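Local coordinates for putative sugar ABC transporter, substrate-binding protein (Clostridium phytofermentans, PDB 4WZZ) that binds L-rhamnose and probably delivers such sugars to an ABC transporter as its extracytoplasmic substrate-binding component, at residues F357-E360 with P361-A365; S227-Q230 with T231-I234; S277-A280 with D281-G284. All coordinates share one frame; numbering follows the deposited sequence.

How the interactions relate
Interactions 1 and 3 are neighbours, their centres 9 Å apart, although interaction 3 closes well before interaction 1 opens along the chain. Ile364 packs on the turn of residues 277-284, its CD1 lying 3.6 Å from CD1 of Ile283, and Pro361 CD comes within 3.8 Å of Ile283 CG2. Interaction 2, inside helix 224-237, stands apart: its centre is 19 Å from that of interaction 3 and 26 Å from that of interaction 1. None of the three lines the sugar pocket directly; the side chains of Glu278, Ser227 and Phe359 lie about 7, 9 and 10 Å from the bound L-rhamnose.

Interaction 1 (F357-E360 with P361-A365); sequences FKFE and PSNIA
The flat amide of Asn363 lies beside the Phe357 ring, the two planes only 15° apart, with ND2 3.5 Å from ring atom CE2 in an oblique approach. Within the strand the two phenylalanines also meet: CD2 of Phe357 sits over one face of the Phe359 ring, offset toward its rim, while CD1 of Phe359 lies at the edge of the Phe357 ring, in its plane. Trp367, from the helix that follows, meets both rings.

Asn363 suits its place because one amide offers both a donor and an acceptor to the passing backbone. Its ND2 gives a nearly straight bond of 3.0 Å to Lys358 O, lying in the carbonyl plane of Lys358 and in the amide's own plane. Its OD1 accepts from Glu360 N at 2.9 Å, this donor being tilted out of the side-chain carbonyl plane. With CG set between its backbone N and carbonyl carbon (chi1 68°), the side chain turns back to the strand, and the two bonds fix the rotation of the amide. Water 1 donates to Glu360 OE1 and accepts from Ser362 N, joining the carboxylate to the backbone. Phe359 CB touches Ile364 CD1 at 4.2 Å, an apolar contact suited to two buried residues. Asn363 stands at the N-cap position, yet its amide makes no capping bond and instead holds Lys358 O and Glu360 N. Asn363 N bonds to Glu360 O at 3.0 Å, closing a type I beta turn of residues 360-363 that leads from strand 357-359 into helix 364-368.

Interaction 2 (S227-Q230 with T231-I234); sequences SCDQ and TEAI
Thr231 turns OG1 anti to its own carbonyl carbon and beside its backbone N (chi1 -59°), which directs the hydroxyl back along the helix to Ser227 O. There it donates at 2.9 Å. The same oxygen also receives Thr231 N at 3.0 Å, and the two donors arrive from opposite faces of the carbonyl plane. Two bonds therefore grip one carbonyl oxygen, and threonine suits this buried position because the helix itself satisfies its hydroxyl, while the rest of the side chain can pack on Leu184 and Ala255.

One turn of backbone bonds continues the pattern: Glu232 N bonds to Cys228 O, Ala233 N to Asp229 O, and Ile234 N to Gln230 O at 2.8 Å. Ile234 also brings CG1 within 3.3 Å of Gln230 O, and its branched side chain is directed to the strands 179-185 and 212-219.

On the solvent-facing side, Asp229 OD1 and Glu232 OE1 stand 4.4 Å apart. Water 2 donates to Asp229 OD1 at 3.1 Å and to Glu232 OE1 at 2.6 Å, and so spans two carboxylates that would be expected to repel each other. Each has a further partner, Gln225 for Asp229 and a salt bridge to Lys262 for Glu232, which probably eases that repulsion. This is a regular amphipathic alpha helix, packed against the parallel sheet of an alpha/beta lobe in the periplasmic binding protein fold.

Interaction 3 (S277-A280 with D281-G284); sequences SEMA and DYIG
Tyr282 N donates to Met279 O at 2.8 Å, the i to i+3 bond of a 3-10 turn that follows helix 276-279 in this periplasmic binding protein. A second backbone bond of the same spacing, from Ile283 N to Ala280 O, is weak at 3.4 Å. With only a methyl for a side chain, Ala280 lets helix 364-368 come close, that methyl meeting Ile364 and Ala368.

Apolar packing is carried by Met279, a selenomethionine here. Its chain bends at both chi2 and chi3 (-65° and -64°), folding the end back to the turn, where CE of Met279 touches Tyr282 CB at 4.0 Å. Nearer the backbone, CB of Met279 meets CD1 of Ile283 at 3.9 Å. A long, flexible side chain suits this buried place, since it can follow the surfaces of Ile252, Cys291 and Met294 as well. Ile283, also buried, has a branched apolar side chain that touches the same Cys291 and Met294.

Met279 and Tyr282 also form a Met-aromatic contact. The selenium lies 5.2 Å from the centroid of the Tyr282 ring in an oblique position, the two side chains crossing at about a right angle. The Tyr282 side chain also touches Ala256 and Gln260 of helix 249-261, so the turn joins that helix to helix 364-368.

Among the polar atoms, Glu278 O lies at the edge of the Tyr282 ring, near its plane, 3.7 Å from CE2. Water 3 donates to Glu278 O and accepts from Asp281 N, each at 2.8 Å, and so bridges the backbone from residue 278 to residue 281.

Interaction 1 (F357-E360 with P361-A365)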
loop_
_atom_site.group_PDB
_atom_site.type_symbol
_atom_site.label_atom_id
_atom_site.label_comp_id
_atom_site.label_asym_id
_atom_site.label_seq_id
_atom_site.Cartn_x
_atom_site.Cartn_y
_atom_site.Cartn_z
ATOM N N PHE A 357 8.918 5.560 -5.569
ATOM C CA PHE A 357 9.111 6.744 -6.404
ATOM C C PHE A 357 8.828 8.003 -5.614
ATOM O O PHE A 357 7.785 8.135 -4.964
ATOM C CB PHE A 357 8.185 6.656 -7.628
ATOM C CG PHE A 357 8.527 7.610 -8.743
ATOM C CD1 PHE A 357 9.445 7.258 -9.716
ATOM C CD2 PHE A 357 7.873 8.822 -8.848
ATOM C CE1 PHE A 357 9.743 8.141 -10.768
ATOM C CE2 PHE A 357 8.163 9.709 -9.891
ATOM C CZ PHE A 357 9.088 9.353 -10.849
ATOM N N LYS A 358 9.751 8.957 -5.700
ATOM C CA LYS A 358 9.617 10.223 -4.988
ATOM C C LYS A 358 8.853 11.265 -5.835
ATOM O O LYS A 358 9.252 11.555 -6.985
ATOM C CB LYS A 358 11.016 10.748 -4.653
ATOM C CG LYS A 358 11.058 12.079 -3.962
ATOM C CD LYS A 358 12.507 12.443 -3.666
ATOM C CE LYS A 358 12.631 13.833 -3.055
ATOM N NZ LYS A 358 14.080 14.246 -2.870
ATOM N N PHE A 359 7.776 11.787 -5.262
ATOM C CA PHE A 359 6.982 12.853 -5.849
ATOM C C PHE A 359 7.319 14.156 -5.144
ATOM O O PHE A 359 7.257 14.244 -3.917
ATOM C CB PHE A 359 5.474 12.533 -5.758
ATOM C CG PHE A 359 5.095 11.293 -6.534
ATOM C CD1 PHE A 359 5.000 11.347 -7.918
ATOM C CD2 PHE A 359 4.896 10.088 -5.897
ATOM C CE1 PHE A 359 4.687 10.226 -8.640
ATOM C CE2 PHE A 359 4.577 8.963 -6.606
ATOM C CZ PHE A 359 4.485 9.021 -7.986
ATOM N N GLU A 360 7.716 15.141 -5.922
ATOM C CA GLU A 360 8.219 16.384 -5.366
ATOM C C GLU A 360 7.817 17.502 -6.322
ATOM O O GLU A 360 7.274 17.257 -7.391
ATOM C CB GLU A 360 9.740 16.290 -5.217
ATOM C CG GLU A 360 10.454 15.895 -6.496
ATOM C CD GLU A 360 11.965 15.899 -6.337
ATOM O OE1 GLU A 360 12.518 16.916 -5.863
ATOM O OE2 GLU A 360 12.591 14.887 -6.692
ATOM N N PRO A 361 8.075 18.766 -5.945
ATOM C CA PRO A 361 7.658 19.862 -6.819
ATOM C C PRO A 361 8.120 19.738 -8.273
ATOM O O PRO A 361 7.428 20.149 -9.213
ATOM C CB PRO A 361 8.304 21.088 -6.155
ATOM C CG PRO A 361 8.311 20.714 -4.675
ATOM C CD PRO A 361 8.561 19.227 -4.632
ATOM N N SER A 362 9.296 19.167 -8.479
ATOM C CA SER A 362 9.830 19.095 -9.837
ATOM C C SER A 362 9.119 18.081 -10.743
ATOM O O SER A 362 9.333 18.089 -11.937
ATOM C CB SER A 362 11.333 18.812 -9.799
ATOM O OG SER A 362 11.609 17.533 -9.264
ATOM N N ASN A 363 8.277 17.203 -10.188
ATOM C CA ASN A 363 7.604 16.196 -11.013
ATOM C C ASN A 363 6.156 15.932 -10.655
ATOM O O ASN A 363 5.533 15.080 -11.250
ATOM C CB ASN A 363 8.352 14.848 -11.005
ATOM C CG ASN A 363 8.304 14.143 -9.652
ATOM O OD1 ASN A 363 7.581 14.536 -8.752
ATOM N ND2 ASN A 363 9.054 13.048 -9.541
ATOM N N ILE A 364 5.591 16.665 -9.708
ATOM C CA ILE A 364 4.284 16.267 -9.167
ATOM C C ILE A 364 3.154 16.460 -10.177
ATOM O O ILE A 364 2.290 15.600 -10.301
ATOM C CB ILE A 364 3.986 16.995 -7.815
ATOM C CG1 ILE A 364 2.603 16.641 -7.255
ATOM C CG2 ILE A 364 4.087 18.520 -7.977
ATOM C CD1 ILE A 364 2.434 15.206 -6.950
ATOM N N ALA A 365 3.161 17.562 -10.922
ATOM C CA ALA A 365 2.006 17.886 -11.741
ATOM C C ALA A 365 1.800 16.855 -12.854
ATOM O O ALA A 365 0.667 16.450 -13.134
ATOM C CB ALA A 365 2.129 19.296 -12.303
HETATM O O HOH W 1 11.516 19.393 -6.463
#

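Interaction 2 (S227-Q230 with T231-I234)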
loop_
_atom_site.group_PDB
_atom_site.type_symbol
_atom_site.label_atom_id
_atom_site.label_comp_id
_atom_site.label_asym_id
_atom_site.label_seq_id
_atom_site.Cartn_x
_atom_site.Cartn_y
_atom_site.Cartn_z
ATOM N N SER A 227 -9.185 10.097 9.868
ATOM C CA SER A 227 -7.814 10.550 9.678
ATOM C C SER A 227 -7.673 12.053 9.969
ATOM O O SER A 227 -6.686 12.479 10.562
ATOM C CB SER A 227 -7.320 10.222 8.281
ATOM O OG SER A 227 -7.242 8.829 8.102
ATOM N N CYS A 228 -8.685 12.835 9.616
ATOM C CA CYS A 228 -8.702 14.257 9.999
ATOM C C CYS A 228 -8.716 14.396 11.513
ATOM O O CYS A 228 -7.943 15.191 12.093
ATOM C CB CYS A 228 -9.908 14.995 9.398
ATOM S SG CYS A 228 -9.806 15.239 7.601
ATOM N N ASP A 229 -9.592 13.629 12.161
ATOM C CA ASP A 229 -9.719 13.690 13.614
ATOM C C ASP A 229 -8.413 13.311 14.315
ATOM O O ASP A 229 -8.010 13.949 15.284
ATOM C CB ASP A 229 -10.857 12.784 14.104
ATOM C CG ASP A 229 -12.259 13.274 13.670
ATOM O OD1 ASP A 229 -12.409 14.414 13.193
ATOM O OD2 ASP A 229 -13.220 12.493 13.814
ATOM N N GLN A 230 -7.739 12.280 13.824
ATOM C CA GLN A 230 -6.470 11.855 14.413
ATOM C C GLN A 230 -5.362 12.868 14.154
ATOM O O GLN A 230 -4.478 13.029 14.981
ATOM C CB GLN A 230 -6.069 10.456 13.945
ATOM C CG GLN A 230 -6.979 9.370 14.498
ATOM C CD GLN A 230 -7.066 9.378 16.011
ATOM O OE1 GLN A 230 -6.061 9.427 16.708
ATOM N NE2 GLN A 230 -8.290 9.364 16.527
ATOM N N THR A 231 -5.398 13.563 13.022
ATOM C CA THR A 231 -4.438 14.637 12.793
ATOM C C THR A 231 -4.616 15.715 13.856
ATOM O O THR A 231 -3.635 16.201 14.405
ATOM C CB THR A 231 -4.563 15.249 11.371
ATOM O OG1 THR A 231 -4.358 14.214 10.408
ATOM C CG2 THR A 231 -3.512 16.340 11.147
ATOM N N GLU A 232 -5.857 16.096 14.147
ATOM C CA GLU A 232 -6.116 17.083 15.211
ATOM C C GLU A 232 -5.617 16.568 16.557
ATOM O O GLU A 232 -5.064 17.329 17.351
ATOM C CB GLU A 232 -7.611 17.426 15.304
ATOM C CG GLU A 232 -8.092 18.181 14.067
ATOM C CD GLU A 232 -9.413 18.904 14.271
ATOM O OE1 GLU A 232 -10.471 18.275 14.083
ATOM O OE2 GLU A 232 -9.383 20.102 14.624
ATOM N N ALA A 233 -5.791 15.267 16.794
ATOM C CA ALA A 233 -5.335 14.654 18.043
ATOM C C ALA A 233 -3.820 14.700 18.162
ATOM O O ALA A 233 -3.296 14.946 19.257
ATOM C CB ALA A 233 -5.818 13.204 18.140
ATOM N N ILE A 234 -3.121 14.424 17.055
ATOM C CA ILE A 234 -1.667 14.539 17.020
ATOM C C ILE A 234 -1.229 15.967 17.416
ATOM O O ILE A 234 -0.357 16.167 18.280
ATOM C CB ILE A 234 -1.102 14.185 15.634
ATOM C CG1 ILE A 234 -1.246 12.676 15.390
ATOM C CG2 ILE A 234 0.348 14.652 15.513
ATOM C CD1 ILE A 234 -1.044 12.274 13.972
HETATM O O HOH W 2 -11.047 16.893 11.950
#

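Interaction 3 (S277-A280 with D281-G284)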
loop_
_atom_site.group_PDB
_atom_site.type_symbol
_atom_site.label_atom_id
_atom_site.label_comp_id
_atom_site.label_asym_id
_atom_site.label_seq_id
_atom_site.Cartn_x
_atom_site.Cartn_y
_atom_site.Cartn_z
ATOM N N SER A 277 -2.401 12.661 -7.591
ATOM C CA SER A 277 -3.661 13.333 -7.935
ATOM C C SER A 277 -4.285 14.079 -6.745
ATOM O O SER A 277 -4.823 15.175 -6.901
ATOM C CB SER A 277 -4.663 12.325 -8.499
ATOM O OG SER A 277 -4.976 11.348 -7.516
ATOM N N GLU A 278 -4.220 13.481 -5.562
ATOM C CA GLU A 278 -4.771 14.073 -4.348
ATOM C C GLU A 278 -3.833 15.085 -3.677
ATOM O O GLU A 278 -4.280 16.044 -3.034
ATOM C CB GLU A 278 -5.092 12.960 -3.348
ATOM C CG GLU A 278 -6.231 12.076 -3.791
ATOM C CD GLU A 278 -6.667 11.114 -2.701
ATOM O OE1 GLU A 278 -5.808 10.451 -2.099
ATOM O OE2 GLU A 278 -7.880 11.015 -2.457
HETATM N N MSE A 279 -2.529 14.869 -3.797
HETATM C CA MSE A 279 -1.585 15.655 -3.033
HETATM C C MSE A 279 -1.001 16.823 -3.813
HETATM O O MSE A 279 -0.333 17.646 -3.225
HETATM C CB MSE A 279 -0.442 14.773 -2.540
HETATM C CG MSE A 279 -0.856 13.779 -1.490
HETATM SE SE MSE A 279 -1.420 14.713 0.128
HETATM C CE MSE A 279 0.304 15.544 0.602
ATOM N N ALA A 280 -1.277 16.900 -5.109
ATOM C CA ALA A 280 -0.643 17.899 -5.975
ATOM C C ALA A 280 -0.687 19.326 -5.394
ATOM O O ALA A 280 0.318 20.049 -5.381
ATOM C CB ALA A 280 -1.294 17.877 -7.324
ATOM N N ASP A 281 -1.838 19.732 -4.895
ATOM C CA ASP A 281 -1.976 21.120 -4.444
ATOM C C ASP A 281 -1.343 21.359 -3.075
ATOM O O ASP A 281 -1.257 22.521 -2.637
ATOM C CB ASP A 281 -3.435 21.529 -4.413
ATOM C CG ASP A 281 -4.104 21.453 -5.780
ATOM O OD1 ASP A 281 -3.396 21.464 -6.820
ATOM O OD2 ASP A 281 -5.357 21.394 -5.806
ATOM N N TYR A 282 -0.910 20.295 -2.388
ATOM C CA TYR A 282 -0.303 20.428 -1.074
ATOM C C TYR A 282 1.192 20.301 -1.097
ATOM O O TYR A 282 1.846 20.419 -0.061
ATOM C CB TYR A 282 -0.830 19.358 -0.137
ATOM C CG TYR A 282 -2.298 19.397 0.080
ATOM C CD1 TYR A 282 -2.890 20.446 0.774
ATOM C CD2 TYR A 282 -3.101 18.366 -0.348
ATOM C CE1 TYR A 282 -4.228 20.472 1.002
ATOM C CE2 TYR A 282 -4.441 18.382 -0.126
ATOM C CZ TYR A 282 -5.006 19.425 0.558
ATOM O OH TYR A 282 -6.350 19.416 0.787
ATOM N N ILE A 283 1.738 20.021 -2.273
ATOM C CA ILE A 283 3.161 19.800 -2.399
ATOM C C ILE A 283 3.860 21.069 -2.847
ATOM O O ILE A 283 3.466 21.696 -3.834
ATOM C CB ILE A 283 3.437 18.613 -3.330
ATOM C CG1 ILE A 283 3.041 17.324 -2.597
ATOM C CG2 ILE A 283 4.890 18.601 -3.808
ATOM C CD1 ILE A 283 3.070 16.083 -3.472
ATOM N N GLY A 284 4.891 21.440 -2.100
ATOM C CA GLY A 284 5.654 22.650 -2.369
ATOM C C GLY A 284 6.763 22.810 -1.350
ATOM O O GLY A 284 6.647 22.347 -0.218
HETATM O O HOH W 3 -4.257 18.419 -4.515
#